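PDB 4PXE: ureidoglycolate hydrolase from Arabidopsis thaliana, which hydrolyses (S)-ureidoglycolate to glyoxylate, ammonium and carbon dioxide in a manganese-dependent last stage of purine breakdown. Local coordinates for residues Lys46-Ser49 with Ala50-Val54; Arg314-Val317 with Ile318-Gln322. One frame throughout, in Å; residues are numbered along the deposited sequence.

Both contacts are local i-to-i+4 pairings within a single helix, on opposite sides of the chain's centre, with contact centres about 39 Å apart. Of eight touching residues, three are buried in contact 1 and four in contact 2, with one exposed in each. Contact 1, on helix 45-60, lies on the metal-binding side of the molecule and turns on an ionic pair between D47 and R51. Contact 2, on helix 311-332, falls within the region involved in dimerization, though the other subunit touches neither contact; there, apolar branches meet across the turn. In both, an arginine holds one oxygen through NE and NH2, but the acceptor is a carboxylate in contact 1 and a neighbouring amide in contact 2.

Contact 1 (Lys46-Ser49 with Ala50-Val54); sequences KDVS and ARRYV
D47 and R51 carry the ionic part of this helical turn. Both R51 nitrogens on one side of the guanidinium, NE and NH2, converge on a single oxygen, with NE-OD2 and NH2-OD2 of D47 each 2.9 Å. The oxygen sits at the guanidinium edge, only 6° out of its plane, while the carboxylate is turned 74° against that plane: NH2 uses the syn lone pair of OD2, and NE arrives from above the carboxylate. R51 reaches there on a chain extended from CG to NE (chi2 172°), and CG passes 3.2 Å from D47 O. OD2 also accepts from Y43 N, and R51 NH2 also binds T135 OG1, so the pair joins this helix to the chain just ahead of the substrate-binding residues E137 and E138. With an alanine here instead of R51, the buried D47 carboxylate is likely to lose its ionic mate and the T135 hydroxyl this partner.

Backbone bonds run in the i-to-i+4 pattern of an alpha-helix, here helix 45-60 of an M20-family hydrolase: A50 N to K46 O is 3.0 Å, R51 N to D47 O is 2.8 Å, and V48 O and S49 O accept likewise from R52 N and Y53 N. The D47 side chain lies about 9 Å from that of the manganese ligand H92.

Apolar packing is directed outward from the turn. The A50 side chain packs on L27 of helix 17-28 and on I93, and V54 on V108 and I112 of helix 105-120.

Contact 2 (Arg314-Val317 with Ile318-Gln322); sequences RNTV and IKKIQ
R314 and I318 run side by side in the same direction, R314 CD lying 3.7 Å from I318 CD1. Three residues on, V317 and I321 meet at the same separation with side chains that cross, V317 CG1 to I321 CD1 at 3.7 Å. T316 CG2 lies alongside the extended chain of K320, 3.8 Å from its CE, and the ammonium beyond pairs with E273. The backbone of the same turns closes with I318 N to R314 O at 3.1 Å and K319 N to N315 O at 2.9 Å.

What positions R314 is its neighbour. The chain folds at chi2 (-91°, away from a staggered value) and at chi3 (-39°), which swings the guanidinium beside the N315 amide. NE and NH2 then hold N315 OD1 at 2.8 Å and 2.9 Å, from the same face of the amide plane, with the oxygen nearly in the guanidinium plane. In the next shell, Q344 NE2 also donates to N315 OD1, while R314 NH1 binds D345 O, tying the helix to the end of strand 335-344. The R314 side chain is about 5 Å from that of the substrate-binding R307.

I318 packs on A232, T306 and I341, and I321 on L234 and V267. Helix 311-332 thus lies, with helix 256-272, against an antiparallel sheet, the ferredoxin-like layering of the M20 dimerization domain.

Contact 1 (Lys46-Ser49 with Ala50-Val54)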
loop_
_atom_site.group_PDB
_atom_site.type_symbol
_atom_site.label_atom_id
_atom_site.label_comp_id
_atom_site.label_asym_id
_atom_site.label_seq_id
_atom_site.Cartn_x
_atom_site.Cartn_y
_atom_site.Cartn_z
ATOM N N LYS A 46 21.006 -5.105 1.205
ATOM C CA LYS A 46 21.575 -3.937 1.884
ATOM C C LYS A 46 21.980 -4.264 3.323
ATOM O O LYS A 46 23.024 -3.808 3.794
ATOM C CB LYS A 46 20.589 -2.760 1.867
ATOM C CG LYS A 46 20.101 -2.353 0.474
ATOM C CD LYS A 46 21.269 -2.136 -0.476
ATOM C CE LYS A 46 20.793 -1.628 -1.837
ATOM N NZ LYS A 46 19.865 -2.583 -2.490
ATOM N N ASP A 47 21.158 -5.046 4.021
ATOM C CA ASP A 47 21.484 -5.494 5.373
ATOM C C ASP A 47 22.765 -6.322 5.379
ATOM O O ASP A 47 23.644 -6.118 6.221
ATOM C CB ASP A 47 20.330 -6.312 5.964
ATOM C CG ASP A 47 20.577 -6.744 7.406
ATOM O OD1 ASP A 47 21.142 -5.955 8.188
ATOM O OD2 ASP A 47 20.193 -7.874 7.769
ATOM N N VAL A 48 22.869 -7.250 4.429
ATOM C CA VAL A 48 24.052 -8.096 4.322
ATOM C C VAL A 48 25.323 -7.259 4.086
ATOM O O VAL A 48 26.357 -7.502 4.712
ATOM C CB VAL A 48 23.873 -9.189 3.230
ATOM C CG1 VAL A 48 25.192 -9.941 2.995
ATOM C CG2 VAL A 48 22.769 -10.159 3.625
ATOM N N SER A 49 25.236 -6.264 3.208
ATOM C CA SER A 49 26.363 -5.360 2.960
ATOM C C SER A 49 26.782 -4.599 4.221
ATOM O O SER A 49 27.975 -4.451 4.509
ATOM C CB SER A 49 26.024 -4.370 1.847
ATOM O OG SER A 49 25.872 -5.041 0.611
ATOM N N ALA A 50 25.800 -4.131 4.979
ATOM C CA ALA A 50 26.074 -3.408 6.216
ATOM C C ALA A 50 26.674 -4.317 7.293
ATOM O O ALA A 50 27.591 -3.903 8.011
ATOM C CB ALA A 50 24.811 -2.735 6.725
ATOM N N ARG A 51 26.172 -5.552 7.408
ATOM C CA ARG A 51 26.765 -6.530 8.334
ATOM C C ARG A 51 28.242 -6.751 8.021
ATOM O O ARG A 51 29.074 -6.806 8.924
ATOM C CB ARG A 51 26.045 -7.883 8.238
ATOM C CG ARG A 51 24.599 -7.897 8.716
ATOM C CD ARG A 51 23.931 -9.243 8.390
ATOM N NE ARG A 51 22.527 -9.178 8.774
ATOM C CZ ARG A 51 22.045 -9.576 9.943
ATOM N NH1 ARG A 51 22.836 -10.140 10.842
ATOM N NH2 ARG A 51 20.760 -9.412 10.208
ATOM N N ARG A 52 28.548 -6.891 6.735
ATOM C CA ARG A 52 29.919 -7.139 6.308
ATOM C C ARG A 52 30.820 -5.953 6.644
ATOM O O ARG A 52 31.951 -6.136 7.090
ATOM C CB ARG A 52 29.961 -7.473 4.816
ATOM C CG ARG A 52 29.248 -8.784 4.477
ATOM C CD ARG A 52 29.104 -8.988 2.979
ATOM N NE ARG A 52 30.383 -8.937 2.278
ATOM C CZ ARG A 52 31.162 -9.994 2.063
ATOM N NH1 ARG A 52 30.794 -11.190 2.500
ATOM N NH2 ARG A 52 32.310 -9.854 1.412
ATOM N N TYR A 53 30.301 -4.742 6.448
ATOM C CA TYR A 53 31.043 -3.525 6.749
ATOM C C TYR A 53 31.390 -3.484 8.236
ATOM O O TYR A 53 32.532 -3.224 8.607
ATOM C CB TYR A 53 30.207 -2.303 6.344
ATOM C CG TYR A 53 30.884 -0.965 6.538
ATOM C CD1 TYR A 53 30.834 -0.317 7.765
ATOM C CD2 TYR A 53 31.547 -0.338 5.493
ATOM C CE1 TYR A 53 31.441 0.921 7.948
ATOM C CE2 TYR A 53 32.156 0.899 5.667
ATOM C CZ TYR A 53 32.096 1.518 6.901
ATOM O OH TYR A 53 32.695 2.744 7.083
ATOM N N VAL A 54 30.408 -3.777 9.084
ATOM C CA VAL A 54 30.622 -3.786 10.526
ATOM C C VAL A 54 31.582 -4.898 10.983
ATOM O O VAL A 54 32.476 -4.663 11.797
ATOM C CB VAL A 54 29.278 -3.878 11.297
ATOM C CG1 VAL A 54 29.529 -4.088 12.776
ATOM C CG2 VAL A 54 28.459 -2.607 11.079
#

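Contact 2 (Arg314-Val317 with Ile318-Gln322)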
loop_
_atom_site.group_PDB
_atom_site.type_symbol
_atom_site.label_atom_id
_atom_site.label_comp_id
_atom_site.label_asym_id
_atom_site.label_seq_id
_atom_site.Cartn_x
_atom_site.Cartn_y
_atom_site.Cartn_z
ATOM N N ARG A 314 -1.012 2.461 29.700
ATOM C CA ARG A 314 -0.821 1.887 28.363
ATOM C C ARG A 314 -1.857 0.792 28.100
ATOM O O ARG A 314 -2.524 0.786 27.062
ATOM C CB ARG A 314 0.596 1.315 28.255
ATOM C CG ARG A 314 1.127 1.062 26.841
ATOM C CD ARG A 314 0.855 -0.339 26.320
ATOM N NE ARG A 314 0.996 -1.405 27.310
ATOM C CZ ARG A 314 2.109 -2.098 27.536
ATOM N NH1 ARG A 314 3.232 -1.832 26.875
ATOM N NH2 ARG A 314 2.107 -3.063 28.448
ATOM N N ASN A 315 -1.990 -0.132 29.044
ATOM C CA ASN A 315 -2.927 -1.242 28.911
ATOM C C ASN A 315 -4.375 -0.792 28.791
ATOM O O ASN A 315 -5.141 -1.401 28.047
ATOM C CB ASN A 315 -2.753 -2.239 30.066
ATOM C CG ASN A 315 -1.431 -2.977 30.003
ATOM O OD1 ASN A 315 -0.729 -2.926 28.988
ATOM N ND2 ASN A 315 -1.084 -3.681 31.080
ATOM N N THR A 316 -4.745 0.269 29.506
ATOM C CA THR A 316 -6.085 0.845 29.396
ATOM C C THR A 316 -6.342 1.323 27.967
ATOM O O THR A 316 -7.430 1.133 27.431
ATOM C CB THR A 316 -6.305 1.993 30.401
ATOM O OG1 THR A 316 -6.299 1.461 31.734
ATOM C CG2 THR A 316 -7.629 2.706 30.155
ATOM N N VAL A 317 -5.328 1.906 27.338
ATOM C CA VAL A 317 -5.470 2.340 25.949
ATOM C C VAL A 317 -5.726 1.139 25.044
ATOM O O VAL A 317 -6.623 1.187 24.186
ATOM C CB VAL A 317 -4.235 3.128 25.456
ATOM C CG1 VAL A 317 -4.359 3.424 23.970
ATOM C CG2 VAL A 317 -4.094 4.433 26.222
ATOM N N ILE A 318 -4.962 0.065 25.227
ATOM C CA ILE A 318 -5.149 -1.155 24.439
ATOM C C ILE A 318 -6.560 -1.732 24.607
ATOM O O ILE A 318 -7.206 -2.096 23.627
ATOM C CB ILE A 318 -4.110 -2.226 24.798
ATOM C CG1 ILE A 318 -2.698 -1.747 24.455
ATOM C CG2 ILE A 318 -4.411 -3.545 24.083
ATOM C CD1 ILE A 318 -1.624 -2.682 24.964
ATOM N N LYS A 319 -7.039 -1.816 25.843
ATOM C CA LYS A 319 -8.397 -2.318 26.086
ATOM C C LYS A 319 -9.447 -1.473 25.369
ATOM O O LYS A 319 -10.389 -2.011 24.766
ATOM C CB LYS A 319 -8.696 -2.366 27.588
ATOM C CG LYS A 319 -7.739 -3.237 28.379
ATOM C CD LYS A 319 -8.272 -3.525 29.778
ATOM C CE LYS A 319 -7.165 -4.000 30.715
ATOM N NZ LYS A 319 -6.411 -2.850 31.298
ATOM N N LYS A 320 -9.299 -0.151 25.427
ATOM C CA LYS A 320 -10.240 0.750 24.771
ATOM C C LYS A 320 -10.180 0.587 23.256
ATOM O O LYS A 320 -11.209 0.645 22.591
ATOM C CB LYS A 320 -9.980 2.211 25.137
ATOM C CG LYS A 320 -10.255 2.571 26.601
ATOM C CD LYS A 320 -9.894 4.022 26.836
ATOM C CE LYS A 320 -10.334 4.521 28.206
ATOM N NZ LYS A 320 -9.932 5.951 28.340
ATOM N N ILE A 321 -8.984 0.386 22.712
ATOM C CA ILE A 321 -8.863 0.176 21.271
ATOM C C ILE A 321 -9.602 -1.098 20.842
ATOM O O ILE A 321 -10.299 -1.103 19.821
ATOM C CB ILE A 321 -7.391 0.142 20.819
ATOM C CG1 ILE A 321 -6.777 1.540 20.963
ATOM C CG2 ILE A 321 -7.279 -0.343 19.364
ATOM C CD1 ILE A 321 -5.267 1.564 20.847
ATOM N N GLN A 322 -9.480 -2.166 21.629
ATOM C CA GLN A 322 -10.184 -3.404 21.302
ATOM C C GLN A 322 -11.696 -3.224 21.383
ATOM O O GLN A 322 -12.435 -3.716 20.521
ATOM C CB GLN A 322 -9.736 -4.568 22.185
ATOM C CG GLN A 322 -10.309 -5.897 21.706
ATOM C CD GLN A 322 -9.562 -7.101 22.235
ATOM O OE1 GLN A 322 -8.631 -6.974 23.038
ATOM N NE2 GLN A 322 -9.959 -8.288 21.779
#